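KmHsv2 (Kluyveromyces marxianus, PDB 3VU4) probably binds phosphoinositides at membranes, as a seven-bladed beta-propeller of the PROPPIN family related to the autophagy protein Atg18. Local coordinates at residues V201-N204 and R205-M209; L300-D303 and K304-G308. All coordinates share one frame; numbering follows the deposited sequence.

Both interactions are type I turns headed by an Asx residue, yet they sit in different parts of the propeller. Interaction 1 is partly buried: it closes the hairpin between strands 198-203 and 209-214 of a single blade, its centre about 10 Å from that of the chain. Interaction 2 is a surface turn, its centre about 19 Å from that of the chain, in the loop that leads from strand 296-299 of one blade to strand 310-313 of the next. The centres of interactions 1 and 2 lie about 28 Å apart, without touching. In interaction 1 a neutral amide knits the strand ends together, whereas in interaction 2 a carboxylate holds a backbone N-H beside two valines.

Interaction 1: residues V201-N204 and R205-M209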
loop_
_atom_site.group_PDB
_atom_site.type_symbol
_atom_site.label_atom_id
_atom_site.label_comp_id
_atom_site.label_asym_id
_atom_site.label_seq_id
_atom_site.Cartn_x
_atom_site.Cartn_y
_atom_site.Cartn_z
ATOM N N VAL A 201 8.093 2.711 0.192
ATOM C CA VAL A 201 7.846 3.209 1.542
ATOM C C VAL A 201 6.367 3.049 1.841
ATOM O O VAL A 201 5.536 3.118 0.940
ATOM C CB VAL A 201 8.278 4.691 1.730
ATOM C CG1 VAL A 201 9.773 4.835 1.431
ATOM C CG2 VAL A 201 7.451 5.601 0.872
ATOM N N ARG A 202 6.037 2.817 3.104
ATOM C CA ARG A 202 4.647 2.614 3.475
ATOM C C ARG A 202 4.253 3.272 4.791
ATOM O O ARG A 202 4.874 3.037 5.835
ATOM C CB ARG A 202 4.362 1.113 3.552
ATOM C CG ARG A 202 4.460 0.384 2.214
ATOM C CD ARG A 202 3.208 0.621 1.372
ATOM N NE ARG A 202 3.208 -0.177 0.149
ATOM C CZ ARG A 202 3.893 0.119 -0.953
ATOM N NH1 ARG A 202 4.643 1.209 -1.015
ATOM N NH2 ARG A 202 3.842 -0.694 -1.994
ATOM N N LEU A 203 3.210 4.095 4.723
ATOM C CA LEU A 203 2.675 4.786 5.886
ATOM C C LEU A 203 1.647 3.887 6.564
ATOM O O LEU A 203 0.933 3.140 5.891
ATOM C CB LEU A 203 1.990 6.085 5.464
ATOM C CG LEU A 203 2.876 7.237 4.988
ATOM C CD1 LEU A 203 2.008 8.339 4.399
ATOM C CD2 LEU A 203 3.705 7.767 6.150
ATOM N N ASN A 204 1.584 3.941 7.894
ATOM C CA ASN A 204 0.593 3.152 8.611
ATOM C C ASN A 204 -0.713 3.959 8.610
ATOM O O ASN A 204 -0.725 5.124 8.205
ATOM C CB ASN A 204 1.078 2.805 10.037
ATOM C CG ASN A 204 1.310 4.034 10.924
ATOM O OD1 ASN A 204 1.355 5.176 10.456
ATOM N ND2 ASN A 204 1.480 3.787 12.222
ATOM N N ARG A 205 -1.809 3.329 9.015
ATOM C CA ARG A 205 -3.127 3.962 9.037
ATOM C C ARG A 205 -3.155 5.408 9.522
ATOM O O ARG A 205 -3.703 6.284 8.852
ATOM C CB ARG A 205 -4.068 3.138 9.904
ATOM C CG ARG A 205 -5.130 2.380 9.160
ATOM C CD ARG A 205 -6.485 3.050 9.285
ATOM N NE ARG A 205 -7.575 2.079 9.165
ATOM C CZ ARG A 205 -7.724 1.229 8.147
ATOM N NH1 ARG A 205 -6.848 1.224 7.146
ATOM N NH2 ARG A 205 -8.746 0.376 8.133
ATOM N N LYS A 206 -2.580 5.650 10.696
ATOM C CA LYS A 206 -2.554 6.981 11.283
ATOM C C LYS A 206 -1.523 7.920 10.660
ATOM O O LYS A 206 -1.609 9.135 10.834
ATOM C CB LYS A 206 -2.288 6.875 12.780
ATOM C CG LYS A 206 -3.322 6.072 13.534
ATOM C CD LYS A 206 -2.882 5.816 14.967
ATOM C CE LYS A 206 -3.893 4.945 15.698
ATOM N NZ LYS A 206 -3.363 4.457 17.003
ATOM N N SER A 207 -0.552 7.359 9.948
ATOM C CA SER A 207 0.505 8.140 9.309
ATOM C C SER A 207 1.557 8.615 10.299
ATOM O O SER A 207 2.343 9.505 9.988
ATOM C CB SER A 207 -0.067 9.352 8.568
ATOM O OG SER A 207 -0.675 8.969 7.349
ATOM N N ASP A 208 1.571 8.029 11.489
ATOM C CA ASP A 208 2.550 8.409 12.493
ATOM C C ASP A 208 3.828 7.593 12.341
ATOM O O ASP A 208 4.832 7.873 12.992
ATOM C CB ASP A 208 1.972 8.247 13.901
ATOM C CG ASP A 208 1.425 6.865 14.152
ATOM O OD1 ASP A 208 1.903 6.196 15.089
ATOM O OD2 ASP A 208 0.510 6.441 13.420
ATOM N N MET A 209 3.792 6.582 11.479
ATOM C CA MET A 209 4.978 5.764 11.224
ATOM C C MET A 209 5.102 5.456 9.738
ATOM O O MET A 209 4.107 5.438 9.007
ATOM C CB MET A 209 4.925 4.450 12.013
ATOM C CG MET A 209 5.079 4.616 13.519
ATOM S SD MET A 209 5.247 3.035 14.385
ATOM C CE MET A 209 3.557 2.284 14.134
#
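Asn204 is the residue around which the chain from Arg205 to Met209 folds, at the tip of the hairpin joining strands 198-203 and 209-214. Arg205 leads outward at the first corner of the turn; its CB brushes the Asn204 backbone, while the rest of its long chain runs off to other loops, as suits a charged, exposed residue. Lys206, the next corner, also sends its ammonium group away. Ser207 completes the type I turn, its N bonding Asn204 O at 2.8 Å and reaching that oxygen from above the carbonyl plane. Its small side chain fits a buried place: Ser207 OG lies 4.0 Å from Leu203 CD1 and is hydrogen-bonded to Ser146 O, which ties the hairpin to the preceding blade. The side chains of Asp208 and Asn204 cross at about a right angle, while their carboxylate and amide planes are 38° apart; Asp208 OD2 accepts a weak bond from Asn204 ND2 at 3.1 Å. Met209 begins the returning strand. Met209 N donates to Asn204 OD1 at 3.0 Å, coming from above the amide's C=O plane, and Met209 O accepts Asn204 N at 3.1 Å in a fairly straight bond (159°). Met209 O also receives a CA-H...O contact from Leu203 CA at 3.5 Å. With CG of Asn204 set between the backbone N and the carbonyl carbon (chi1 62°), the amide swings over the loop toward Asp208 and Met209. The Met209 chain, bent at its end, crosses the Asn204 side chain at a slant, and Trp248 of the following blade touches both. Asparagine thus brings acceptors and a donor to the turn: its backbone carbonyl takes Ser207 N and OD1 takes Met209 N, while ND2, through a weak bond, may offset a little of the charge on Asp208.

Interaction 2: residues L300-D303 and K304-G308; sequences LSVD and KHVRG
Val302 and Val306 meet tip to tip across a turn in the loop between strands 296-299 and 310-313, where the chain passes from one propeller blade to the next. This is the compact side of the contact, a van der Waals meeting of methyls, although the exact place of the Val306 methyls is doubtful. With CG2 anti to the backbone N and CG1 set between N and the carbonyl carbon (chi1 68°), both Val302 methyls face the partner. Short, branched valines suit the site because each offers methyls to the other across the turn; Trp323 of strand 318-323 also touches Val306. The polar work falls to Asp303, the first residue of a type I turn running to Val306. Asp303 OD1 accepts His305 N at 2.9 Å, two residues on, which makes an Asx turn; the N-H comes in on the anti side of the carboxylate, 21° out of its plane. OD1 also takes a hydrogen bond from His325 NE2, so a loop of the next blade shares the same acceptor. The backbone bond from Val306 N to Asp303 O is weak, at 3.5 Å, and the position of that oxygen is uncertain. Were Asp303 an alanine, His305 N and His325 NE2 would probably lose their common acceptor, and the turn would rest on that weak backbone bond. The solvent side is looser: Lys304 and His305 are exposed, and the extended Lys304 chain heads away from the turn, its CG 3.8 Å above one face of the His305 ring, near the rim. The His305 and Asp303 side chains cross at about a right angle, with ring and carboxylate planes 58° apart. One carboxylate oxygen therefore serves two donors, joining turn to neighbouring loop, and its negative charge would probably favour a proton on His325 NE2, which it already binds.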
loop_
_atom_site.group_PDB
_atom_site.type_symbol
_atom_site.label_atom_id
_atom_site.label_comp_id
_atom_site.label_asym_id
_atom_site.label_seq_id
_atom_site.Cartn_x
_atom_site.Cartn_y
_atom_site.Cartn_z
ATOM N N LEU A 300 2.676 -18.815 -0.447
ATOM C CA LEU A 300 1.476 -18.618 -1.240
ATOM C C LEU A 300 1.395 -19.595 -2.406
ATOM O O LEU A 300 2.413 -20.026 -2.953
ATOM C CB LEU A 300 1.425 -17.172 -1.737
ATOM C CG LEU A 300 1.380 -16.161 -0.582
ATOM C CD1 LEU A 300 1.785 -14.767 -1.063
ATOM C CD2 LEU A 300 -0.022 -16.177 0.045
ATOM N N SER A 301 0.166 -19.946 -2.761
ATOM C CA SER A 301 -0.113 -20.871 -3.845
ATOM C C SER A 301 -0.478 -20.115 -5.115
ATOM O O SER A 301 -1.551 -19.529 -5.201
ATOM C CB SER A 301 -1.272 -21.789 -3.448
ATOM O OG SER A 301 -1.803 -22.468 -4.572
ATOM N N VAL A 302 0.405 -20.124 -6.103
ATOM C CA VAL A 302 0.105 -19.432 -7.346
ATOM C C VAL A 302 0.614 -20.184 -8.588
ATOM O O VAL A 302 1.630 -20.873 -8.529
ATOM C CB VAL A 302 0.686 -17.995 -7.322
ATOM C CG1 VAL A 302 2.218 -18.039 -7.337
ATOM C CG2 VAL A 302 0.118 -17.197 -8.500
ATOM N N ASP A 303 -0.104 -20.061 -9.706
ATOM C CA ASP A 303 0.301 -20.739 -10.934
ATOM C C ASP A 303 1.496 -20.042 -11.570
ATOM O O ASP A 303 1.921 -18.995 -11.103
ATOM C CB ASP A 303 -0.864 -20.831 -11.931
ATOM C CG ASP A 303 -1.446 -19.478 -12.299
ATOM O OD1 ASP A 303 -0.676 -18.563 -12.665
ATOM O OD2 ASP A 303 -2.687 -19.341 -12.237
ATOM N N LYS A 304 2.033 -20.626 -12.636
ATOM C CA LYS A 304 3.211 -20.077 -13.297
ATOM C C LYS A 304 3.004 -18.796 -14.087
ATOM O O LYS A 304 3.940 -18.271 -14.685
ATOM C CB LYS A 304 3.838 -21.138 -14.206
ATOM C CG LYS A 304 2.963 -21.599 -15.365
ATOM C CD LYS A 304 3.714 -22.612 -16.231
ATOM C CE LYS A 304 2.906 -23.054 -17.452
ATOM N NZ LYS A 304 3.681 -23.983 -18.334
ATOM N N HIS A 305 1.789 -18.271 -14.075
ATOM C CA HIS A 305 1.512 -17.047 -14.811
ATOM C C HIS A 305 1.449 -15.799 -13.915
ATOM O O HIS A 305 0.936 -14.758 -14.331
ATOM C CB HIS A 305 0.200 -17.223 -15.585
ATOM C CG HIS A 305 0.173 -18.453 -16.440
ATOM N ND1 HIS A 305 1.018 -18.630 -17.518
ATOM C CD2 HIS A 305 -0.551 -19.595 -16.340
ATOM C CE1 HIS A 305 0.816 -19.827 -18.041
ATOM N NE2 HIS A 305 -0.130 -20.433 -17.345
ATOM N N VAL A 306 1.985 -15.898 -12.701
ATOM C CA VAL A 306 1.957 -14.781 -11.762
ATOM C C VAL A 306 2.628 -13.543 -12.309
ATOM O O VAL A 306 3.709 -13.615 -12.882
ATOM C CB VAL A 306 2.694 -15.079 -10.435
ATOM C CG1 VAL A 306 1.914 -14.499 -9.276
ATOM C CG2 VAL A 306 2.932 -16.550 -10.270
ATOM N N ARG A 307 1.977 -12.403 -12.117
ATOM C CA ARG A 307 2.538 -11.129 -12.532
ATOM C C ARG A 307 3.054 -10.521 -11.232
ATOM O O ARG A 307 4.266 -10.442 -11.001
ATOM C CB ARG A 307 1.461 -10.237 -13.147
ATOM C CG ARG A 307 0.941 -10.739 -14.483
ATOM C CD ARG A 307 -0.142 -9.817 -15.012
ATOM N NE ARG A 307 -1.012 -10.505 -15.962
ATOM C CZ ARG A 307 -2.247 -10.111 -16.263
ATOM N NH1 ARG A 307 -2.759 -9.025 -15.686
ATOM N NH2 ARG A 307 -2.976 -10.813 -17.126
ATOM N N GLY A 308 2.122 -10.121 -10.377
ATOM C CA GLY A 308 2.489 -9.560 -9.094
ATOM C C GLY A 308 1.274 -9.654 -8.202
ATOM O O GLY A 308 0.452 -10.553 -8.383
#